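Local coordinates for mandelate racemase / muconate lactonizing enzyme family protein (Agrobacterium tumefaciens, PDB 4DXK) that is probably a metal-dependent lyase or racemase of the enolase superfamily, its exact substrate unsettled, at residues Thr29-Thr34 and Leu376-His381; Leu17-Val22 and Gly322-Cys327; Met171-Phe176 and Glu201-Ala206. All blocks are in the same frame, centred on the assembly; numbering follows the deposited sequence.

How the interactions relate
Interactions 1 and 2 are neighbours, their centres 6 Å apart, and both join the N-terminal capping domain to the barrel domain. Their strands 17-24 and 30-35 are antiparallel neighbours in one sheet, and Glu33 links them further: its OE1 lies 2.8 Å from Trp19 NE1, and its carboxylate also meets the start of the helix in 322-327. Interaction 3 lies on the other side of the chain's centre, about 35 Å from interaction 1 and 31 Å from interaction 2 between centres, and belongs to the barrel alone. Its strand 170-173 also carries Lys172, which reaches the phosphate and Glu242, one of three glutamates at a sodium ion; the side chain of Ile173 is about 11 Å from a sodium.

Interaction 1: Thr29-Thr34 and Leu376-His381; sequences TGLGET and LGMELH
Leu31 is the one residue of 29-34 that meets the loop within 4.5 Å, its isobutyl group set into the curve of 376-381. Its CD1 packs on CG of Leu380 at 4.0 Å, the two side chains crossing at about a right angle. Leu31 CD2 rests on the backbone of the loop, 3.9 Å from Leu380 N and 4.1 Å from Glu379 C. With CG anti to the backbone N (chi1 175°), the fork of Leu31 extends toward this run of peptide. Leu376 comes in on another flank: its CD1 touches Leu31 CB at 4.1 Å and approaches Leu31 O to 3.3 Å, so that the carbonyl oxygen is covered by a methyl and has no polar partner in the model. Met378 adds a looser apolar touch, with CG 4.5 Å from Leu31 CD2. Leu31 belongs to strand 30-35, an outermost strand of the four-stranded antiparallel sheet in the capping domain of an enolase-superfamily fold, whereas 376-381 is part of the loop returning from the barrel domain toward strand 390-396 of that same sheet. Asp93, on helix 79-99, ties the two segments polarly: OD2 takes the N-H of Leu31 and OD1 that of Leu376, one carboxylate thus fixing both backbones. Farther out, Leu376 O accepts from His331 NE2, and Glu379 N bonds to Thr358 OG1. Val324 on helix 323-335 and Trp19 and Leu21 on the adjoining strand also press on Leu31, while Met378 touches Cys327 and Leu376 touches Ala328.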
ATOM      1  N   THR A  29     -28.884 -42.496 -11.663  1.00  9.42           N
ATOM      2  CA  THR A  29     -27.640 -42.235 -12.373  1.00  9.96           C
ATOM      3  C   THR A  29     -27.487 -40.747 -12.642  1.00 10.69           C
ATOM      4  O   THR A  29     -28.352 -40.129 -13.265  1.00 14.46           O
ATOM      5  CB  THR A  29     -27.589 -42.987 -13.708  1.00 11.86           C
ATOM      6  OG1 THR A  29     -27.713 -44.392 -13.458  1.00 13.06           O
ATOM      7  CG2 THR A  29     -26.275 -42.737 -14.430  1.00 13.16           C
ATOM      8  N   GLY A  30     -26.392 -40.162 -12.168  1.00  8.09           N
ATOM      9  CA  GLY A  30     -26.131 -38.754 -12.404  1.00  8.86           C
ATOM     10  C   GLY A  30     -25.297 -38.555 -13.653  1.00  8.05           C
ATOM     11  O   GLY A  30     -24.389 -39.342 -13.940  1.00  9.70           O
ATOM     12  N   LEU A  31     -25.607 -37.493 -14.392  1.00  8.78           N
ATOM     13  CA  LEU A  31     -24.888 -37.156 -15.614  1.00  9.29           C
ATOM     14  C   LEU A  31     -24.076 -35.880 -15.454  1.00  7.73           C
ATOM     15  O   LEU A  31     -24.603 -34.845 -15.031  1.00  9.09           O
ATOM     16  CB  LEU A  31     -25.887 -36.991 -16.762  1.00 10.14           C
ATOM     17  CG  LEU A  31     -25.353 -36.523 -18.117  1.00  8.96           C
ATOM     18  CD1 LEU A  31     -24.345 -37.498 -18.706  1.00 10.58           C
ATOM     19  CD2 LEU A  31     -26.520 -36.311 -19.072  1.00 10.95           C
ATOM     20  N   GLY A  32     -22.791 -35.960 -15.782  1.00  8.60           N
ATOM     21  CA  GLY A  32     -21.921 -34.796 -15.812  1.00  8.32           C
ATOM     22  C   GLY A  32     -21.173 -34.744 -17.132  1.00  7.58           C
ATOM     23  O   GLY A  32     -21.234 -35.675 -17.932  1.00  8.49           O
ATOM     24  N   GLU A  33     -20.428 -33.666 -17.348  1.00  7.92           N
ATOM     25  CA  GLU A  33     -19.814 -33.400 -18.639  1.00  7.47           C
ATOM     26  C   GLU A  33     -18.646 -32.458 -18.457  1.00  7.11           C
ATOM     27  O   GLU A  33     -18.666 -31.607 -17.573  1.00  8.06           O
ATOM     28  CB  GLU A  33     -20.860 -32.756 -19.559  1.00  9.12           C
ATOM     29  CG  GLU A  33     -20.476 -32.513 -21.011  1.00  9.86           C
ATOM     30  CD  GLU A  33     -21.540 -31.669 -21.705  1.00  9.63           C
ATOM     31  OE1 GLU A  33     -22.490 -32.234 -22.305  1.00  9.78           O
ATOM     32  OE2 GLU A  33     -21.457 -30.427 -21.588  1.00  9.85           O
ATOM     33  N   THR A  34     -17.641 -32.592 -19.309  1.00  8.16           N
ATOM     34  CA  THR A  34     -16.601 -31.583 -19.426  1.00  8.41           C
ATOM     35  C   THR A  34     -16.104 -31.552 -20.871  1.00  8.40           C
ATOM     36  O   THR A  34     -16.611 -32.283 -21.727  1.00 10.38           O
ATOM     37  CB  THR A  34     -15.472 -31.772 -18.378  1.00  7.56           C
ATOM     38  OG1 THR A  34     -14.598 -30.638 -18.416  1.00  7.86           O
ATOM     39  CG2 THR A  34     -14.681 -33.032 -18.645  1.00  8.70           C
ATOM     40  N   LEU A 376     -30.799 -32.179 -13.506  1.00  9.14           N
ATOM     41  CA  LEU A 376     -30.569 -31.378 -14.709  1.00  9.04           C
ATOM     42  C   LEU A 376     -31.840 -31.178 -15.514  1.00  8.84           C
ATOM     43  O   LEU A 376     -32.022 -30.137 -16.147  1.00  9.61           O
ATOM     44  CB  LEU A 376     -29.558 -32.073 -15.625  1.00  9.44           C
ATOM     45  CG  LEU A 376     -28.124 -32.215 -15.135  1.00  8.54           C
ATOM     46  CD1 LEU A 376     -27.402 -33.299 -15.942  1.00 10.97           C
ATOM     47  CD2 LEU A 376     -27.399 -30.876 -15.259  1.00 11.02           C
ATOM     48  N   GLY A 377     -32.690 -32.201 -15.530  1.00  9.10           N
ATOM     49  CA  GLY A 377     -33.821 -32.249 -16.447  1.00 10.31           C
ATOM     50  C   GLY A 377     -33.455 -32.863 -17.794  1.00 11.16           C
ATOM     51  O   GLY A 377     -34.142 -32.634 -18.795  1.00 13.07           O
ATOM     52  N   MET A 378     -32.377 -33.644 -17.832  1.00 11.39           N
ATOM     53  CA  MET A 378     -31.993 -34.314 -19.066  1.00 12.17           C
ATOM     54  C   MET A 378     -31.146 -35.536 -18.773  1.00 10.55           C
ATOM     55  O   MET A 378     -30.499 -35.624 -17.730  1.00 11.86           O
ATOM     56  CB  MET A 378     -31.185 -33.364 -19.947  1.00 12.06           C
ATOM     57  CG  MET A 378     -29.763 -33.226 -19.439  1.00 13.87           C
ATOM     58  SD  MET A 378     -28.826 -31.747 -19.794  1.00 18.77           S
ATOM     59  CE  MET A 378     -28.683 -31.758 -21.557  1.00 23.28           C
ATOM     60  N   GLU A 379     -31.195 -36.492 -19.703  0.60 10.75           N
ATOM     61  CA  GLU A 379     -30.380 -37.704 -19.674  0.60 15.35           C
ATOM     62  C   GLU A 379     -29.715 -37.868 -21.046  0.60 12.45           C
ATOM     63  O   GLU A 379     -30.093 -37.188 -21.994  0.60 12.69           O
ATOM     64  CB  GLU A 379     -31.258 -38.927 -19.381  0.60 17.19           C
ATOM     65  CG  GLU A 379     -31.749 -39.059 -17.934  0.60 15.03           C
ATOM     66  CD  GLU A 379     -32.806 -38.028 -17.546  0.60 19.29           C
ATOM     67  OE1 GLU A 379     -33.704 -37.741 -18.369  0.60 20.88           O
ATOM     68  OE2 GLU A 379     -32.742 -37.505 -16.410  0.60 20.05           O
ATOM     69  N   LEU A 380     -28.720 -38.748 -21.158  1.00 13.37           N
ATOM     70  CA  LEU A 380     -28.208 -39.108 -22.474  1.00 14.39           C
ATOM     71  C   LEU A 380     -29.341 -39.731 -23.284  1.00 14.04           C
ATOM     72  O   LEU A 380     -30.194 -40.460 -22.750  1.00 15.44           O
ATOM     73  CB  LEU A 380     -27.018 -40.066 -22.386  1.00 16.56           C
ATOM     74  CG  LEU A 380     -25.704 -39.452 -21.905  1.00 17.67           C
ATOM     75  CD1 LEU A 380     -24.581 -40.466 -22.009  1.00 20.46           C
ATOM     76  CD2 LEU A 380     -25.353 -38.201 -22.691  1.00 17.90           C
ATOM     77  N   HIS A 381     -29.361 -39.410 -24.570  1.00 16.27           N
ATOM     78  CA  HIS A 381     -30.420 -39.865 -25.454  1.00 18.62           C
ATOM     79  C   HIS A 381     -30.377 -41.390 -25.555  1.00 18.22           C
ATOM     80  O   HIS A 381     -29.292 -41.971 -25.618  1.00 20.57           O
ATOM     81  CB  HIS A 381     -30.230 -39.232 -26.833  1.00 21.90           C
ATOM     82  CG  HIS A 381     -31.462 -39.230 -27.681  1.00 22.95           C
ATOM     83  ND1 HIS A 381     -31.935 -40.362 -28.308  1.00 22.66           N
ATOM     84  CD2 HIS A 381     -32.308 -38.228 -28.022  1.00 24.13           C
ATOM     85  CE1 HIS A 381     -33.026 -40.060 -28.993  1.00 26.56           C
ATOM     86  NE2 HIS A 381     -33.271 -38.771 -28.838  1.00 25.43           N
TER

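Interaction 2: Leu17-Val22 and Gly322-Cys327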
ATOM      1  N   LEU A  17     -15.586 -33.706 -26.203  1.00 10.36           N
ATOM      2  CA  LEU A  17     -16.574 -33.938 -25.159  1.00 10.47           C
ATOM      3  C   LEU A  17     -16.326 -35.198 -24.340  1.00  9.44           C
ATOM      4  O   LEU A  17     -15.926 -36.238 -24.876  1.00 10.20           O
ATOM      5  CB  LEU A  17     -17.978 -33.991 -25.768  1.00 13.91           C
ATOM      6  CG  LEU A  17     -18.604 -32.612 -25.973  1.00 16.33           C
ATOM      7  CD1 LEU A  17     -19.774 -32.666 -26.943  1.00 21.79           C
ATOM      8  CD2 LEU A  17     -19.056 -32.027 -24.649  1.00 18.66           C
ATOM      9  N   LEU A  18     -16.592 -35.110 -23.044  1.00  9.83           N
ATOM     10  CA  LEU A  18     -16.581 -36.272 -22.175  1.00  9.44           C
ATOM     11  C   LEU A  18     -17.804 -36.225 -21.281  1.00  8.47           C
ATOM     12  O   LEU A  18     -18.073 -35.191 -20.658  1.00  9.62           O
ATOM     13  CB  LEU A  18     -15.325 -36.285 -21.296  1.00  9.54           C
ATOM     14  CG  LEU A  18     -15.241 -37.467 -20.325  1.00  9.83           C
ATOM     15  CD1 LEU A  18     -15.107 -38.774 -21.088  1.00 11.74           C
ATOM     16  CD2 LEU A  18     -14.107 -37.324 -19.334  1.00 12.13           C
ATOM     17  N   TRP A  19     -18.538 -37.334 -21.205  1.00  8.55           N
ATOM     18  CA  TRP A  19     -19.593 -37.486 -20.206  1.00  8.61           C
ATOM     19  C   TRP A  19     -19.147 -38.439 -19.114  1.00  8.51           C
ATOM     20  O   TRP A  19     -18.452 -39.436 -19.372  1.00  9.28           O
ATOM     21  CB  TRP A  19     -20.920 -37.935 -20.837  1.00  9.60           C
ATOM     22  CG  TRP A  19     -21.415 -36.890 -21.757  1.00  9.81           C
ATOM     23  CD1 TRP A  19     -22.134 -35.780 -21.419  1.00  9.31           C
ATOM     24  CD2 TRP A  19     -21.147 -36.787 -23.157  1.00 11.81           C
ATOM     25  NE1 TRP A  19     -22.371 -35.013 -22.535  1.00 10.47           N
ATOM     26  CE2 TRP A  19     -21.762 -35.603 -23.615  1.00 10.94           C
ATOM     27  CE3 TRP A  19     -20.452 -37.584 -24.075  1.00 12.02           C
ATOM     28  CZ2 TRP A  19     -21.706 -35.197 -24.952  1.00 12.30           C
ATOM     29  CZ3 TRP A  19     -20.398 -37.181 -25.398  1.00 13.27           C
ATOM     30  CH2 TRP A  19     -21.023 -36.002 -25.824  1.00 13.88           C
ATOM     31  N   VAL A  20     -19.531 -38.112 -17.887  1.00  9.12           N
ATOM     32  CA  VAL A  20     -19.264 -38.952 -16.731  1.00  9.61           C
ATOM     33  C   VAL A  20     -20.607 -39.297 -16.118  1.00 10.29           C
ATOM     34  O   VAL A  20     -21.396 -38.402 -15.781  1.00 11.78           O
ATOM     35  CB  VAL A  20     -18.391 -38.206 -15.701  1.00 10.56           C
ATOM     36  CG1 VAL A  20     -18.223 -39.031 -14.422  1.00 12.22           C
ATOM     37  CG2 VAL A  20     -17.038 -37.860 -16.295  1.00 11.36           C
ATOM     38  N   LEU A  21     -20.877 -40.587 -15.985  1.00  9.91           N
ATOM     39  CA  LEU A  21     -22.137 -41.064 -15.417  1.00 11.64           C
ATOM     40  C   LEU A  21     -21.849 -41.773 -14.107  1.00 10.93           C
ATOM     41  O   LEU A  21     -21.018 -42.688 -14.043  1.00 12.00           O
ATOM     42  CB  LEU A  21     -22.880 -41.989 -16.384  1.00 13.64           C
ATOM     43  CG  LEU A  21     -23.560 -41.298 -17.569  1.00 14.78           C
ATOM     44  CD1 LEU A  21     -22.563 -40.922 -18.648  1.00 18.87           C
ATOM     45  CD2 LEU A  21     -24.665 -42.167 -18.145  1.00 27.87           C
ATOM     46  N   VAL A  22     -22.510 -41.322 -13.052  1.00  9.01           N
ATOM     47  CA  VAL A  22     -22.299 -41.858 -11.718  1.00  9.14           C
ATOM     48  C   VAL A  22     -23.504 -42.725 -11.361  1.00  9.07           C
ATOM     49  O   VAL A  22     -24.621 -42.222 -11.179  1.00  9.76           O
ATOM     50  CB  VAL A  22     -22.120 -40.722 -10.690  1.00  8.41           C
ATOM     51  CG1 VAL A  22     -21.934 -41.296  -9.294  1.00 10.41           C
ATOM     52  CG2 VAL A  22     -20.924 -39.851 -11.057  1.00 10.07           C
ATOM     53  N   GLY A 322     -20.662 -28.370 -24.394  1.00 10.47           N
ATOM     54  CA  GLY A 322     -21.656 -29.427 -24.495  1.00 10.39           C
ATOM     55  C   GLY A 322     -23.007 -29.063 -23.894  1.00  8.96           C
ATOM     56  O   GLY A 322     -23.147 -28.049 -23.190  1.00  9.71           O
ATOM     57  N   PRO A 323     -24.019 -29.903 -24.146  1.00  9.11           N
ATOM     58  CA  PRO A 323     -25.387 -29.587 -23.713  1.00 10.10           C
ATOM     59  C   PRO A 323     -25.565 -29.685 -22.199  1.00  9.39           C
ATOM     60  O   PRO A 323     -26.368 -28.948 -21.629  1.00  9.25           O
ATOM     61  CB  PRO A 323     -26.241 -30.643 -24.430  1.00 11.12           C
ATOM     62  CG  PRO A 323     -25.293 -31.773 -24.717  1.00 11.20           C
ATOM     63  CD  PRO A 323     -23.963 -31.125 -24.970  1.00 10.74           C
ATOM     64  N   VAL A 324     -24.842 -30.588 -21.545  1.00  9.06           N
ATOM     65  CA  VAL A 324     -24.985 -30.719 -20.094  1.00 10.03           C
ATOM     66  C   VAL A 324     -24.418 -29.485 -19.387  1.00  7.86           C
ATOM     67  O   VAL A 324     -25.026 -28.961 -18.456  1.00  8.74           O
ATOM     68  CB  VAL A 324     -24.347 -32.021 -19.562  1.00  8.37           C
ATOM     69  CG1 VAL A 324     -24.368 -32.057 -18.046  1.00 10.20           C
ATOM     70  CG2 VAL A 324     -25.047 -33.231 -20.147  1.00 10.40           C
ATOM     71  N   VAL A 325     -23.263 -29.008 -19.839  1.00  8.60           N
ATOM     72  CA  VAL A 325     -22.711 -27.776 -19.282  1.00  8.72           C
ATOM     73  C   VAL A 325     -23.649 -26.598 -19.527  1.00  8.81           C
ATOM     74  O   VAL A 325     -23.870 -25.798 -18.624  1.00  9.02           O
ATOM     75  CB  VAL A 325     -21.271 -27.489 -19.775  1.00  8.05           C
ATOM     76  CG1 VAL A 325     -20.829 -26.062 -19.437  1.00 10.01           C
ATOM     77  CG2 VAL A 325     -20.325 -28.480 -19.145  1.00 10.11           C
ATOM     78  N   LEU A 326     -24.222 -26.488 -20.719  1.00  8.88           N
ATOM     79  CA  LEU A 326     -25.194 -25.427 -20.950  1.00  9.09           C
ATOM     80  C   LEU A 326     -26.357 -25.530 -19.961  1.00  8.92           C
ATOM     81  O   LEU A 326     -26.770 -24.535 -19.352  1.00  9.25           O
ATOM     82  CB  LEU A 326     -25.699 -25.450 -22.393  1.00  9.85           C
ATOM     83  CG  LEU A 326     -26.842 -24.473 -22.689  1.00 10.70           C
ATOM     84  CD1 LEU A 326     -26.415 -23.017 -22.503  1.00 11.96           C
ATOM     85  CD2 LEU A 326     -27.393 -24.682 -24.092  1.00 13.41           C
ATOM     86  N   CYS A 327     -26.875 -26.739 -19.778  1.00  9.00           N
ATOM     87  CA  CYS A 327     -28.015 -26.926 -18.905  1.00  9.39           C
ATOM     88  C   CYS A 327     -27.690 -26.629 -17.436  1.00  8.65           C
ATOM     89  O   CYS A 327     -28.395 -25.867 -16.770  1.00  8.51           O
ATOM     90  CB  CYS A 327     -28.567 -28.340 -19.063  1.00  8.75           C
ATOM     91  SG  CYS A 327     -29.978 -28.634 -18.020  1.00 11.60           S
TER
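Trp19 overlaps Val324 through the pyrrole edge of its indole: CG2 of the valine sits near the ring plane, 4.0 Å from Trp19 NE1 and 4.1 Å from Trp19 CD1. The valine presents this methyl because CG1 stands anti to its backbone N (chi1 174°), leaving CG2 beside that N. At the start of strand 17-24, Leu17 lays CD2 against the backbone of Gly322, 3.7 Å from CA and 4.0 Å from N; the lack of a side chain on Gly322 allows the methyl to come this near. All four residues are buried. Gly322 is the N-cap of helix 323-335, and Leu326 N returns to Gly322 O at 3.1 Å in the first turn. The helix follows strand 315-317 of the barrel, so the contact places strand 17-24 of the capping domain over the start of a barrel helix, as expected in the enolase superfamily, where the capping domain closes the end of the barrel at which its helices begin. Glu33, on the adjoining strand 30-35, supplies the polar part. Its OE1 accepts from both Trp19 NE1 and Val324 N, and its OE2 from Val325 N, so one carboxylate fixes the indole's rotation and satisfies two N-H groups of the opening helical turn. The positive end of the helix would probably favour the ionised form of this buried acid. Trp352 from a loop and Phe35 cover Leu17 further.

Interaction 3: Met171-Phe176 and Glu201-Ala206. With PO4 (phosphate ion), chain B.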
ATOM      1  N   MET A 171     -23.948  -9.895 -28.259  1.00 14.33           N
ATOM      2  CA  MET A 171     -23.184 -10.801 -29.106  1.00 13.97           C
ATOM      3  C   MET A 171     -21.711 -10.671 -28.762  1.00 14.22           C
ATOM      4  O   MET A 171     -21.234  -9.586 -28.398  1.00 13.99           O
ATOM      5  CB  MET A 171     -23.418 -10.484 -30.583  1.00 14.71           C
ATOM      6  CG  MET A 171     -22.908  -9.114 -31.004  1.00 15.41           C
ATOM      7  SD  MET A 171     -23.438  -8.622 -32.656  1.00 19.20           S
ATOM      8  CE  MET A 171     -22.453  -9.721 -33.665  1.00 18.66           C
ATOM      9  N   LYS A 172     -20.993 -11.780 -28.881  1.00 12.51           N
ATOM     10  CA  LYS A 172     -19.575 -11.809 -28.553  1.00 13.43           C
ATOM     11  C   LYS A 172     -18.773 -12.179 -29.791  1.00 12.18           C
ATOM     12  O   LYS A 172     -19.117 -13.129 -30.493  1.00 13.83           O
ATOM     13  CB  LYS A 172     -19.297 -12.792 -27.412  1.00 11.80           C
ATOM     14  CG  LYS A 172     -17.848 -12.771 -26.929  1.00 11.82           C
ATOM     15  CD  LYS A 172     -17.695 -13.380 -25.523  1.00 12.27           C
ATOM     16  CE  LYS A 172     -17.667 -14.897 -25.566  1.00 13.62           C
ATOM     17  NZ  LYS A 172     -17.574 -15.462 -24.188  1.00 13.47           N
ATOM     18  N   ILE A 173     -17.713 -11.414 -30.055  1.00 11.88           N
ATOM     19  CA  ILE A 173     -16.869 -11.630 -31.226  1.00 12.39           C
ATOM     20  C   ILE A 173     -15.396 -11.626 -30.822  1.00 11.57           C
ATOM     21  O   ILE A 173     -15.034 -11.110 -29.760  1.00 12.52           O
ATOM     22  CB  ILE A 173     -17.134 -10.565 -32.320  1.00 14.22           C
ATOM     23  CG1 ILE A 173     -16.844  -9.153 -31.803  1.00 14.38           C
ATOM     24  CG2 ILE A 173     -18.573 -10.666 -32.819  1.00 16.22           C
ATOM     25  CD1 ILE A 173     -16.923  -8.081 -32.883  1.00 18.56           C
ATOM     26  N   TRP A 174     -14.553 -12.229 -31.653  1.00 12.25           N
ATOM     27  CA  TRP A 174     -13.116 -12.291 -31.385  1.00 11.78           C
ATOM     28  C   TRP A 174     -12.287 -11.965 -32.630  1.00 13.52           C
ATOM     29  O   TRP A 174     -11.557 -12.817 -33.142  1.00 14.59           O
ATOM     30  CB  TRP A 174     -12.704 -13.646 -30.784  1.00 13.61           C
ATOM     31  CG  TRP A 174     -13.284 -14.875 -31.432  1.00 15.92           C
ATOM     32  CD1 TRP A 174     -12.726 -15.623 -32.429  1.00 21.72           C
ATOM     33  CD2 TRP A 174     -14.506 -15.528 -31.078  1.00 18.45           C
ATOM     34  NE1 TRP A 174     -13.541 -16.688 -32.733  1.00 22.09           N
ATOM     35  CE2 TRP A 174     -14.640 -16.652 -31.917  1.00 21.18           C
ATOM     36  CE3 TRP A 174     -15.507 -15.263 -30.141  1.00 19.46           C
ATOM     37  CZ2 TRP A 174     -15.739 -17.509 -31.849  1.00 29.16           C
ATOM     38  CZ3 TRP A 174     -16.593 -16.116 -30.070  1.00 26.87           C
ATOM     39  CH2 TRP A 174     -16.702 -17.223 -30.920  1.00 27.58           C
ATOM     40  N   PRO A 175     -12.386 -10.718 -33.118  1.00 12.43           N
ATOM     41  CA  PRO A 175     -11.742 -10.365 -34.383  1.00 12.84           C
ATOM     42  C   PRO A 175     -10.240 -10.097 -34.267  1.00 14.35           C
ATOM     43  O   PRO A 175      -9.622  -9.839 -35.300  1.00 14.34           O
ATOM     44  CB  PRO A 175     -12.484  -9.091 -34.802  1.00 15.90           C
ATOM     45  CG  PRO A 175     -12.865  -8.452 -33.515  1.00 16.96           C
ATOM     46  CD  PRO A 175     -13.154  -9.588 -32.558  1.00 16.18           C
ATOM     47  N   PHE A 176      -9.663 -10.170 -33.069  1.00 11.86           N
ATOM     48  CA  PHE A 176      -8.233  -9.912 -32.902  1.00 11.61           C
ATOM     49  C   PHE A 176      -7.397 -11.193 -32.887  1.00 12.09           C
ATOM     50  O   PHE A 176      -6.163 -11.126 -32.839  1.00 12.96           O
ATOM     51  CB  PHE A 176      -7.980  -9.118 -31.612  1.00 12.09           C
ATOM     52  CG  PHE A 176      -8.626  -7.762 -31.604  1.00 10.96           C
ATOM     53  CD1 PHE A 176      -7.975  -6.668 -32.153  1.00 14.76           C
ATOM     54  CD2 PHE A 176      -9.898  -7.584 -31.078  1.00 12.32           C
ATOM     55  CE1 PHE A 176      -8.579  -5.413 -32.167  1.00 16.00           C
ATOM     56  CE2 PHE A 176     -10.505  -6.334 -31.088  1.00 13.29           C
ATOM     57  CZ  PHE A 176      -9.848  -5.254 -31.630  1.00 15.75           C
ATOM     58  N   GLU A 201     -17.355  -1.283 -36.251  0.51 16.28           N
ATOM     59  CA  GLU A 201     -17.917  -0.210 -37.066  0.51 17.57           C
ATOM     60  C   GLU A 201     -19.171  -0.686 -37.779  0.51 19.93           C
ATOM     61  O   GLU A 201     -20.196  -0.002 -37.792  0.51 18.76           O
ATOM     62  CB  GLU A 201     -16.892   0.251 -38.100  0.51 21.13           C
ATOM     63  CG  GLU A 201     -15.688   0.947 -37.510  0.51 26.62           C
ATOM     64  CD  GLU A 201     -14.467   0.858 -38.403  0.51 32.36           C
ATOM     65  OE1 GLU A 201     -14.627   0.849 -39.643  0.51 39.40           O
ATOM     66  OE2 GLU A 201     -13.348   0.794 -37.855  0.51 31.16           O
ATOM     67  N   LYS A 202     -19.081  -1.869 -38.376  1.00 16.84           N
ATOM     68  CA  LYS A 202     -20.190  -2.415 -39.153  1.00 17.24           C
ATOM     69  C   LYS A 202     -21.404  -2.723 -38.269  1.00 17.15           C
ATOM     70  O   LYS A 202     -22.541  -2.435 -38.642  1.00 19.63           O
ATOM     71  CB  LYS A 202     -19.748  -3.650 -39.950  1.00 23.76           C
ATOM     72  CG  LYS A 202     -18.629  -3.371 -40.959  1.00 28.72           C
ATOM     73  CD  LYS A 202     -18.393  -4.546 -41.908  1.00 40.87           C
ATOM     74  CE  LYS A 202     -16.911  -4.705 -42.247  1.00 46.99           C
ATOM     75  NZ  LYS A 202     -16.324  -3.463 -42.818  1.00 46.79           N
ATOM     76  N   ILE A 203     -21.171  -3.282 -37.086  1.00 17.82           N
ATOM     77  CA  ILE A 203     -22.273  -3.560 -36.168  1.00 17.90           C
ATOM     78  C   ILE A 203     -22.953  -2.271 -35.718  1.00 18.55           C
ATOM     79  O   ILE A 203     -24.181  -2.171 -35.743  1.00 19.38           O
ATOM     80  CB  ILE A 203     -21.801  -4.350 -34.928  1.00 17.81           C
ATOM     81  CG1 ILE A 203     -21.356  -5.754 -35.337  1.00 20.45           C
ATOM     82  CG2 ILE A 203     -22.917  -4.434 -33.890  1.00 18.30           C
ATOM     83  CD1 ILE A 203     -20.528  -6.474 -34.279  1.00 19.79           C
ATOM     84  N   ARG A 204     -22.157  -1.281 -35.323  1.00 16.56           N
ATOM     85  CA  ARG A 204     -22.698  -0.012 -34.851  1.00 17.41           C
ATOM     86  C   ARG A 204     -23.453   0.729 -35.963  1.00 20.56           C
ATOM     87  O   ARG A 204     -24.495   1.342 -35.711  1.00 21.59           O
ATOM     88  CB  ARG A 204     -21.597   0.870 -34.263  1.00 17.32           C
ATOM     89  CG  ARG A 204     -21.073   0.390 -32.917  1.00 16.84           C
ATOM     90  CD  ARG A 204     -22.119   0.498 -31.812  1.00 16.45           C
ATOM     91  NE  ARG A 204     -21.599  -0.049 -30.563  1.00 15.01           N
ATOM     92  CZ  ARG A 204     -22.239  -0.928 -29.798  1.00 14.50           C
ATOM     93  NH1 ARG A 204     -23.446  -1.362 -30.138  1.00 15.87           N
ATOM     94  NH2 ARG A 204     -21.665  -1.374 -28.690  1.00 13.76           N
ATOM     95  N   LYS A 205     -22.940   0.670 -37.189  1.00 18.23           N
ATOM     96  CA  LYS A 205     -23.627   1.305 -38.315  1.00 20.59           C
ATOM     97  C   LYS A 205     -24.977   0.638 -38.551  1.00 23.24           C
ATOM     98  O   LYS A 205     -25.961   1.304 -38.891  1.00 25.48           O
ATOM     99  CB  LYS A 205     -22.776   1.252 -39.589  1.00 23.82           C
ATOM    100  CG  LYS A 205     -23.504   1.744 -40.840  1.00 27.23           C
ATOM    101  CD  LYS A 205     -22.549   2.000 -41.998  1.00 36.57           C
ATOM    102  CE  LYS A 205     -23.313   2.334 -43.275  1.00 44.46           C
ATOM    103  NZ  LYS A 205     -22.438   2.955 -44.310  1.00 49.10           N
ATOM    104  N   ALA A 206     -25.021  -0.676 -38.369  1.00 20.57           N
ATOM    105  CA  ALA A 206     -26.232  -1.454 -38.613  1.00 23.85           C
ATOM    106  C   ALA A 206     -27.307  -1.287 -37.539  1.00 22.39           C
ATOM    107  O   ALA A 206     -28.463  -1.008 -37.861  1.00 27.74           O
ATOM    108  CB  ALA A 206     -25.891  -2.930 -38.789  1.00 23.41           C
TER
HETATM  109  P   PO4 B 501     -16.322 -18.455 -25.814  0.57 15.38           P
HETATM  110  O1  PO4 B 501     -16.141 -17.775 -24.465  0.57 13.67           O
HETATM  111  O2  PO4 B 501     -15.874 -19.895 -25.733  0.57 15.68           O
HETATM  112  O3  PO4 B 501     -17.754 -18.458 -26.274  0.57 16.70           O
HETATM  113  O4  PO4 B 501     -15.481 -17.734 -26.850  0.57 15.96           O
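The Trp174 indole meets the phosphate obliquely, its CZ3 3.8 Å from PO4 O4, and packs edge-to-face with the ring of His218, while the ring of Phe176 lies with its plane at about 35° to that of Phe217. Across the contact itself only apolar ends meet, and all on one methyl: CD1 of Ile203 takes CE of Met171 at 3.8 Å and SD of Met171 at 4.0 Å, with CD1 of Ile173 at 4.2 Å. Each pair meets tip to tip. Met171 bends at chi3 (-71°), which brings both its sulfur and its terminal methyl within touch of Ile203. Strand 170-173, helix 190-207 and the neighbouring parallel strand 212-216 form a beta-alpha-beta crossover of the barrel, with Met171 and Ile173 on the strand's helix-facing side. Lys172 between them takes the other side, toward the barrel interior. There its chain runs out from a CG anti to the backbone N, turns at chi3 (80°), and bonds NZ to PO4 O1 at 2.7 Å. The same ammonium group forms a salt bridge to Glu242, one of the sodium ligands, and a hydrogen bond with Tyr118 OH; His318 NE2 also bonds the phosphate, an ion probably taken from the crystallisation liquor. On the helix, Arg204, the residue after Ile203, packs against Met190 of a second subunit.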